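Local coordinates for outer membrane protein SusF (Bacteroides thetaiotaomicron, PDB 4FE9) that binds starch at the surface of the cell through its carbohydrate-binding modules, before the glycan is transported into the periplasm for degradation, at residues Gly25-Ala33 with Gly128-Val136; Ser63-Glu74 with Glu112-Val122. All coordinates share one frame; numbering follows the deposited sequence. Where two conformers were deposited one is given.

Contact 1: Gly25-Ala33 with Gly128-Val136; sequences GQLTATFTA and GIQLVGNEV
I129 opens the contact by setting its CG2 branch against CD1 of L27, 3.6 Å away, a meeting of two branched apolar chains. The carbonyl O of Q130 is tied through a water to the backbone N of L27. L131 suits the buried side of the pair: CG lies beside its own backbone N (chi1 -50°), and CD2 is brought to 3.6 Å from L27 CB while its CB packs on the small A29. V132 makes the parallel pairing with T28, its N bonded to L27 O at 2.9 Å and its O receiving A29 N. At G133 a side chain would run into the F31 ring, whose edge instead meets the bare CA. N134 then does a strand's work with its amide: OD1 accepts F31 N at 2.9 Å in the carbonyl plane, and ND2 gives a nearly straight bond (178°) to F31 O. With alanine in place of N134, F31 N and F31 O would probably both lose these mates, weakening the join beyond V132. V136 closes the series, CG1 lying 3.9 Å from F31 CB. A parallel strand pair continued by an asparagine amide joins the first strand to a late one, consistent with an Ig-like sandwich domain.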
loop_
_atom_site.group_PDB
_atom_site.type_symbol
_atom_site.label_atom_id
_atom_site.label_comp_id
_atom_site.label_asym_id
_atom_site.label_seq_id
_atom_site.Cartn_x
_atom_site.Cartn_y
_atom_site.Cartn_z
ATOM N N GLY A 25 12.697 -0.871 47.827
ATOM C CA GLY A 25 12.523 0.551 48.323
ATOM C C GLY A 25 11.566 1.389 47.446
ATOM O O GLY A 25 11.588 2.632 47.503
ATOM N N GLN A 26 10.644 0.702 46.737
ATOM C CA GLN A 26 9.977 1.259 45.550
ATOM C C GLN A 26 8.615 1.978 45.863
ATOM O O GLN A 26 7.823 1.519 46.705
ATOM C CB GLN A 26 9.767 0.164 44.512
ATOM C CG GLN A 26 8.428 0.232 43.867
ATOM C CD GLN A 26 8.038 -1.067 43.221
ATOM O OE1 GLN A 26 8.888 -1.919 42.959
ATOM N NE2 GLN A 26 6.740 -1.231 42.944
ATOM N N LEU A 27 8.371 3.102 45.198
ATOM C CA LEU A 27 7.188 3.917 45.496
ATOM C C LEU A 27 6.104 3.715 44.461
ATOM O O LEU A 27 6.394 3.429 43.303
ATOM C CB LEU A 27 7.560 5.384 45.582
ATOM C CG LEU A 27 8.714 5.741 46.537
ATOM C CD1 LEU A 27 8.770 7.237 46.702
ATOM C CD2 LEU A 27 8.556 5.046 47.908
ATOM N N THR A 28 4.845 3.799 44.890
ATOM C CA THR A 28 3.750 3.677 43.957
ATOM C C THR A 28 2.896 4.941 43.883
ATOM O O THR A 28 2.949 5.791 44.754
ATOM C CB THR A 28 2.867 2.416 44.203
ATOM O OG1 THR A 28 2.337 2.453 45.511
ATOM C CG2 THR A 28 3.684 1.133 44.025
ATOM N N ALA A 29 2.223 5.110 42.764
ATOM C CA ALA A 29 1.219 6.168 42.640
ATOM C C ALA A 29 -0.035 5.575 42.044
ATOM O O ALA A 29 0.040 4.642 41.252
ATOM C CB ALA A 29 1.738 7.289 41.767
ATOM N N THR A 30 -1.171 6.177 42.349
ATOM C CA THR A 30 -2.420 5.765 41.739
ATOM C C THR A 30 -3.028 6.927 41.039
ATOM O O THR A 30 -3.150 8.000 41.607
ATOM C CB THR A 30 -3.414 5.216 42.782
ATOM O OG1 THR A 30 -2.838 4.065 43.399
ATOM C CG2 THR A 30 -4.748 4.816 42.110
ATOM N N PHE A 31 -3.209 6.758 39.748
ATOM C CA PHE A 31 -3.887 7.739 38.903
ATOM C C PHE A 31 -5.322 7.315 38.631
ATOM O O PHE A 31 -5.600 6.117 38.435
ATOM C CB PHE A 31 -3.159 7.835 37.578
ATOM C CG PHE A 31 -1.785 8.389 37.699
ATOM C CD1 PHE A 31 -1.575 9.773 37.698
ATOM C CD2 PHE A 31 -0.688 7.535 37.838
ATOM C CE1 PHE A 31 -0.299 10.300 37.937
ATOM C CE2 PHE A 31 0.589 8.041 37.951
ATOM C CZ PHE A 31 0.787 9.438 38.041
ATOM N N THR A 32 -6.186 8.309 38.432
ATOM C CA THR A 32 -7.562 8.062 37.956
ATOM C C THR A 32 -7.887 8.978 36.780
ATOM O O THR A 32 -7.329 10.079 36.664
ATOM C CB THR A 32 -8.594 8.352 39.056
ATOM O OG1 THR A 32 -8.419 9.701 39.497
ATOM C CG2 THR A 32 -8.401 7.397 40.259
ATOM N N ALA A 33 -8.843 8.564 35.948
ATOM C CA ALA A 33 -9.276 9.412 34.814
ATOM C C ALA A 33 -9.911 10.702 35.324
ATOM O O ALA A 33 -10.497 10.720 36.402
ATOM C CB ALA A 33 -10.258 8.631 33.870
ATOM N N GLY A 128 14.919 13.207 42.812
ATOM C CA GLY A 128 13.707 12.630 42.231
ATOM C C GLY A 128 13.674 11.132 42.478
ATOM O O GLY A 128 14.652 10.439 42.225
ATOM N N ILE A 129 12.592 10.652 43.086
ATOM C CA ILE A 129 12.414 9.228 43.272
ATOM C C ILE A 129 11.240 8.747 42.448
ATOM O O ILE A 129 10.167 9.305 42.530
ATOM C CB ILE A 129 12.200 8.883 44.774
ATOM C CG1 ILE A 129 13.453 9.266 45.566
ATOM C CG2 ILE A 129 11.942 7.416 44.958
ATOM C CD1 ILE A 129 13.137 10.114 46.785
ATOM N N GLN A 130 11.481 7.709 41.644
ATOM C CA GLN A 130 10.534 7.215 40.643
ATOM C C GLN A 130 9.226 6.704 41.304
ATOM O O GLN A 130 9.268 5.994 42.320
ATOM C CB GLN A 130 11.205 6.072 39.866
ATOM C CG GLN A 130 10.339 5.365 38.904
ATOM C CD GLN A 130 10.077 6.194 37.655
ATOM O OE1 GLN A 130 11.016 6.554 36.918
ATOM N NE2 GLN A 130 8.816 6.578 37.452
ATOM N N LEU A 131 8.083 7.145 40.790
ATOM C CA LEU A 131 6.775 6.524 41.149
ATOM C C LEU A 131 6.333 5.518 40.110
ATOM O O LEU A 131 6.410 5.784 38.907
ATOM C CB LEU A 131 5.693 7.609 41.358
ATOM C CG LEU A 131 6.108 8.751 42.297
ATOM C CD1 LEU A 131 5.181 9.922 42.243
ATOM C CD2 LEU A 131 6.308 8.279 43.747
ATOM N N VAL A 132 5.975 4.313 40.548
ATOM C CA VAL A 132 5.377 3.334 39.634
ATOM C C VAL A 132 3.840 3.419 39.713
ATOM O O VAL A 132 3.245 3.221 40.795
ATOM C CB VAL A 132 5.847 1.863 39.936
ATOM C CG1 VAL A 132 5.186 0.886 38.964
ATOM C CG2 VAL A 132 7.369 1.744 39.857
ATOM N N GLY A 133 3.221 3.889 38.632
ATOM C CA GLY A 133 1.783 4.139 38.647
ATOM C C GLY A 133 1.082 3.346 37.565
ATOM O O GLY A 133 1.728 2.669 36.775
ATOM N N ASN A 134 -0.245 3.463 37.497
ATOM C CA ASN A 134 -1.017 2.728 36.494
ATOM C C ASN A 134 -1.306 3.659 35.300
ATOM O O ASN A 134 -1.229 4.857 35.441
ATOM C CB ASN A 134 -2.341 2.286 37.114
ATOM C CG ASN A 134 -3.051 3.433 37.820
ATOM O OD1 ASN A 134 -2.431 4.175 38.571
ATOM N ND2 ASN A 134 -4.275 3.690 37.430
ATOM N N GLU A 135 -1.817 3.096 34.205
ATOM C CA GLU A 135 -2.426 3.881 33.123
ATOM C C GLU A 135 -3.913 4.125 33.338
ATOM O O GLU A 135 -4.561 3.379 34.039
ATOM C CB GLU A 135 -2.207 3.163 31.797
ATOM C CG GLU A 135 -0.804 2.667 31.660
ATOM C CD GLU A 135 -0.532 2.002 30.322
ATOM O OE1 GLU A 135 -1.396 1.223 29.854
ATOM O OE2 GLU A 135 0.552 2.261 29.734
ATOM N N VAL A 136 -4.453 5.173 32.710
ATOM C CA VAL A 136 -5.888 5.424 32.730
ATOM C C VAL A 136 -6.382 5.738 31.298
ATOM O O VAL A 136 -5.554 5.917 30.386
ATOM C CB VAL A 136 -6.252 6.594 33.676
ATOM C CG1 VAL A 136 -5.761 6.290 35.132
ATOM C CG2 VAL A 136 -5.657 7.893 33.189
HETATM O O HOH W 1 10.567 4.064 43.647
#

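Contact 2: Ser63-Glu74 with Glu112-Val122; sequences SKIAVNSLTLNE and ELKISINASAV
Backbone hydrogen bonds join the antiparallel strands from K64-V122 through A66-S120 and S69-N118 to T71-S116, with N73 N to K114 O beyond. The register slips by one at a classic beta bulge, where N68 and S69 both face N118 and its carbonyl O accepts both backbone N atoms, N68 N at 2.7 Å and S69 N at 3.2 Å.

Side-chain amides add a second polar layer. N68 ND2 uses both hydrogens, giving one to N118 OD1 and one to S120 OG, each at 2.9 Å, with both acceptors in the plane of the N68 amide, though N68 ND2 stands above the N118 carbonyl plane; the two asparagine amides are turned 72° apart. N118 OD1 also accepts from Q130. At the far end N73, with CG beside its backbone N (chi1 -65°), brings OD1 to 2.8 Å from K114 N, nearly in line with the C=O. K114 bends its chain so that NZ reaches E74 OE1 in a 2.8 Å salt bridge. Waters bridge S69 OG to S116 O, and T71 OG1 to K114 O.

Apolar contacts line the opposite face: V67 CG1 meets I117 CG2 at 3.8 Å, L70 lies alongside I117, and L72 CD2 touches I115 CG1 at 3.5 Å. Helix 92-102 packs on L72.

Branched aliphatics thus suit the L70, L72, I115 and I117 face; the other is mostly polar, with an apolar pair at A66-V122.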
loop_
_atom_site.group_PDB
_atom_site.type_symbol
_atom_site.label_atom_id
_atom_site.label_comp_id
_atom_site.label_asym_id
_atom_site.label_seq_id
_atom_site.Cartn_x
_atom_site.Cartn_y
_atom_site.Cartn_z
ATOM N N SER A 63 6.601 15.800 49.866
ATOM C CA SER A 63 7.166 15.615 48.511
ATOM C C SER A 63 6.446 16.459 47.445
ATOM O O SER A 63 5.229 16.441 47.351
ATOM C CB SER A 63 7.097 14.147 48.112
ATOM O OG SER A 63 7.704 13.333 49.088
ATOM N N LYS A 64 7.215 17.011 46.526
ATOM C CA LYS A 64 6.672 17.556 45.301
ATOM C C LYS A 64 6.559 16.454 44.255
ATOM O O LYS A 64 7.249 15.453 44.333
ATOM C CB LYS A 64 7.599 18.644 44.769
ATOM C CG LYS A 64 7.311 20.017 45.306
ATOM C CD LYS A 64 8.096 21.021 44.509
ATOM C CE LYS A 64 8.172 22.322 45.207
ATOM N NZ LYS A 64 9.108 23.210 44.475
ATOM N N ILE A 65 5.713 16.678 43.252
ATOM C CA ILE A 65 5.547 15.737 42.143
ATOM C C ILE A 65 6.120 16.368 40.884
ATOM O O ILE A 65 5.770 17.483 40.545
ATOM C CB ILE A 65 4.054 15.410 41.909
ATOM C CG1 ILE A 65 3.427 14.741 43.161
ATOM C CG2 ILE A 65 3.867 14.554 40.650
ATOM C CD1 ILE A 65 4.083 13.417 43.566
ATOM N N ALA A 66 7.025 15.653 40.208
ATOM C CA ALA A 66 7.503 16.067 38.887
ATOM C C ALA A 66 7.042 15.077 37.861
ATOM O O ALA A 66 7.126 13.864 38.083
ATOM C CB ALA A 66 9.044 16.159 38.866
ATOM N N VAL A 67 6.703 15.567 36.678
ATOM C CA VAL A 67 6.231 14.675 35.622
ATOM C C VAL A 67 7.290 14.465 34.594
ATOM O O VAL A 67 7.705 15.407 33.948
ATOM C CB VAL A 67 4.876 15.185 34.965
ATOM C CG1 VAL A 67 4.361 14.189 33.946
ATOM C CG2 VAL A 67 3.847 15.385 36.018
ATOM N N ASN A 68 7.841 13.243 34.550
ATOM C CA ASN A 68 8.941 12.887 33.625
ATOM C C ASN A 68 8.416 12.659 32.216
ATOM O O ASN A 68 9.122 12.873 31.245
ATOM C CB ASN A 68 9.659 11.580 34.083
ATOM C CG ASN A 68 10.116 11.646 35.494
ATOM O OD1 ASN A 68 10.648 12.674 35.932
ATOM N ND2 ASN A 68 9.763 10.630 36.280
ATOM N N SER A 69 7.219 12.108 32.099
ATOM C CA SER A 69 6.600 12.029 30.766
ATOM C C SER A 69 5.114 11.778 30.861
ATOM O O SER A 69 4.648 11.297 31.877
ATOM C CB SER A 69 7.282 10.961 29.909
ATOM O OG SER A 69 6.973 9.664 30.359
ATOM N N LEU A 70 4.362 12.389 29.951
ATOM C CA LEU A 70 2.936 12.083 29.816
ATOM C C LEU A 70 2.659 11.701 28.384
ATOM O O LEU A 70 2.902 12.485 27.472
ATOM C CB LEU A 70 2.103 13.292 30.206
ATOM C CG LEU A 70 0.578 13.125 30.177
ATOM C CD1 LEU A 70 -0.102 14.076 31.130
ATOM C CD2 LEU A 70 0.088 13.368 28.785
ATOM N N THR A 71 2.323 10.453 28.155
ATOM C CA THR A 71 2.172 10.000 26.798
ATOM C C THR A 71 0.737 9.553 26.516
ATOM O O THR A 71 -0.004 9.273 27.430
ATOM C CB THR A 71 3.184 8.886 26.444
ATOM O OG1 THR A 71 2.811 7.677 27.087
ATOM C CG2 THR A 71 4.546 9.250 26.886
ATOM N N LEU A 72 0.318 9.641 25.257
ATOM C CA LEU A 72 -1.003 9.142 24.850
ATOM C C LEU A 72 -0.822 8.021 23.827
ATOM O O LEU A 72 0.084 8.089 22.988
ATOM C CB LEU A 72 -1.855 10.280 24.259
ATOM C CG LEU A 72 -2.012 11.499 25.170
ATOM C CD1 LEU A 72 -2.370 12.740 24.379
ATOM C CD2 LEU A 72 -3.048 11.225 26.273
ATOM N N ASN A 73 -1.521 6.908 24.053
ATOM C CA ASN A 73 -1.326 5.713 23.246
ATOM C C ASN A 73 0.161 5.415 22.978
ATOM O O ASN A 73 0.571 5.203 21.843
ATOM C CB ASN A 73 -2.111 5.820 21.932
ATOM C CG ASN A 73 -3.627 5.867 22.155
ATOM O OD1 ASN A 73 -4.102 5.845 23.298
ATOM N ND2 ASN A 73 -4.381 5.984 21.072
ATOM N N GLU A 74 0.964 5.494 24.027
ATOM C CA GLU A 74 2.339 4.965 24.005
ATOM C C GLU A 74 3.408 5.868 23.370
ATOM O O GLU A 74 4.546 5.866 23.812
ATOM C CB GLU A 74 2.393 3.563 23.388
ATOM C CG GLU A 74 3.159 2.553 24.252
ATOM C CD GLU A 74 2.234 1.578 24.989
ATOM O OE1 GLU A 74 1.216 1.153 24.381
ATOM O OE2 GLU A 74 2.546 1.209 26.161
ATOM N N GLU A 112 -10.441 5.852 21.739
ATOM C CA GLU A 112 -9.832 5.626 23.028
ATOM C C GLU A 112 -8.396 6.224 23.120
ATOM O O GLU A 112 -7.578 6.082 22.207
ATOM C CB GLU A 112 -9.772 4.148 23.319
ATOM C CG GLU A 112 -9.011 3.842 24.570
ATOM C CD GLU A 112 -9.566 2.619 25.286
ATOM O OE1 GLU A 112 -10.032 1.688 24.579
ATOM O OE2 GLU A 112 -9.614 2.631 26.546
ATOM N N LEU A 113 -8.122 6.866 24.249
ATOM C CA LEU A 113 -6.803 7.344 24.564
ATOM C C LEU A 113 -6.353 6.719 25.896
ATOM O O LEU A 113 -6.951 6.971 26.934
ATOM C CB LEU A 113 -6.827 8.846 24.712
ATOM C CG LEU A 113 -7.274 9.665 23.499
ATOM C CD1 LEU A 113 -7.542 11.112 23.905
ATOM C CD2 LEU A 113 -6.181 9.580 22.418
ATOM N N LYS A 114 -5.222 6.032 25.853
ATOM C CA LYS A 114 -4.588 5.503 27.015
ATOM C C LYS A 114 -3.472 6.469 27.473
ATOM O O LYS A 114 -2.649 6.891 26.679
ATOM C CB LYS A 114 -4.061 4.104 26.689
ATOM C CG LYS A 114 -3.248 3.429 27.764
ATOM C CD LYS A 114 -2.921 1.968 27.335
ATOM C CE LYS A 114 -1.402 1.703 27.292
ATOM N NZ LYS A 114 -0.752 2.297 26.074
ATOM N N ILE A 115 -3.628 6.991 28.682
ATOM C CA ILE A 115 -2.730 8.011 29.234
ATOM C C ILE A 115 -1.754 7.382 30.201
ATOM O O ILE A 115 -2.151 6.698 31.144
ATOM C CB ILE A 115 -3.508 9.083 29.961
ATOM C CG1 ILE A 115 -4.587 9.645 29.036
ATOM C CG2 ILE A 115 -2.590 10.183 30.436
ATOM C CD1 ILE A 115 -5.600 10.448 29.723
ATOM N N SER A 116 -0.477 7.527 29.909
ATOM C CA SER A 116 0.585 6.984 30.752
ATOM C C SER A 116 1.384 8.133 31.340
ATOM O O SER A 116 2.045 8.859 30.590
ATOM C CB SER A 116 1.517 6.120 29.892
ATOM O OG SER A 116 2.242 5.202 30.675
ATOM N N ILE A 117 1.303 8.327 32.665
ATOM C CA ILE A 117 2.073 9.382 33.344
ATOM C C ILE A 117 3.220 8.796 34.163
ATOM O O ILE A 117 3.016 7.885 34.968
ATOM C CB ILE A 117 1.205 10.229 34.276
ATOM C CG1 ILE A 117 0.032 10.853 33.500
ATOM C CG2 ILE A 117 2.049 11.342 34.892
ATOM C CD1 ILE A 117 -0.976 11.554 34.372
ATOM N N ASN A 118 4.431 9.164 33.802
ATOM C CA ASN A 118 5.614 8.722 34.532
ATOM C C ASN A 118 6.043 9.877 35.438
ATOM O O ASN A 118 6.420 10.965 34.942
ATOM C CB ASN A 118 6.737 8.355 33.526
ATOM C CG ASN A 118 7.990 7.822 34.196
ATOM O OD1 ASN A 118 8.433 8.324 35.256
ATOM N ND2 ASN A 118 8.624 6.876 33.544
ATOM N N ALA A 119 5.774 9.742 36.739
ATOM C CA ALA A 119 6.079 10.814 37.666
ATOM C C ALA A 119 7.180 10.418 38.668
ATOM O O ALA A 119 7.437 9.230 38.892
ATOM C CB ALA A 119 4.804 11.253 38.416
ATOM N N SER A 120 7.761 11.434 39.314
ATOM C CA SER A 120 8.692 11.239 40.426
ATOM C C SER A 120 8.330 12.123 41.590
ATOM O O SER A 120 7.727 13.186 41.420
ATOM C CB SER A 120 10.135 11.532 39.989
ATOM O OG SER A 120 10.585 10.548 39.085
ATOM N N ALA A 121 8.678 11.680 42.784
ATOM C CA ALA A 121 8.525 12.504 43.983
ATOM C C ALA A 121 9.828 13.275 44.173
ATOM O O ALA A 121 10.886 12.710 44.045
ATOM C CB ALA A 121 8.269 11.609 45.193
ATOM N N VAL A 122 9.736 14.541 44.539
ATOM C CA VAL A 122 10.910 15.366 44.691
ATOM C C VAL A 122 11.102 15.824 46.168
ATOM O O VAL A 122 10.170 16.302 46.804
ATOM C CB VAL A 122 10.850 16.574 43.730
ATOM C CG1 VAL A 122 12.086 17.462 43.897
ATOM C CG2 VAL A 122 10.768 16.062 42.257
HETATM O O HOH W 2 4.638 8.242 30.178
HETATM O O HOH W 3 0.188 5.913 26.666
#

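The centres of the two contacts lie about 9 Å apart in the N-terminal domain, away from the glycan-binding pockets. Along the chain contact 2 is nested inside contact 1: 25-33 comes first, then 63-74, 112-122 and 128-136. The strands 111-122 and 128-141, consecutive in sequence, are antiparallel neighbours in one mixed sheet and carry one segment of each contact; V136 O to I115 N and I129 O to A121 N, both 2.8 Å, are probable hydrogen bonds between them. Contact 1 therefore ties the start of the modelled chain to one side of this pair, and contact 2 adds strand 64-72 on the other, so distant pieces of sequence close into one domain.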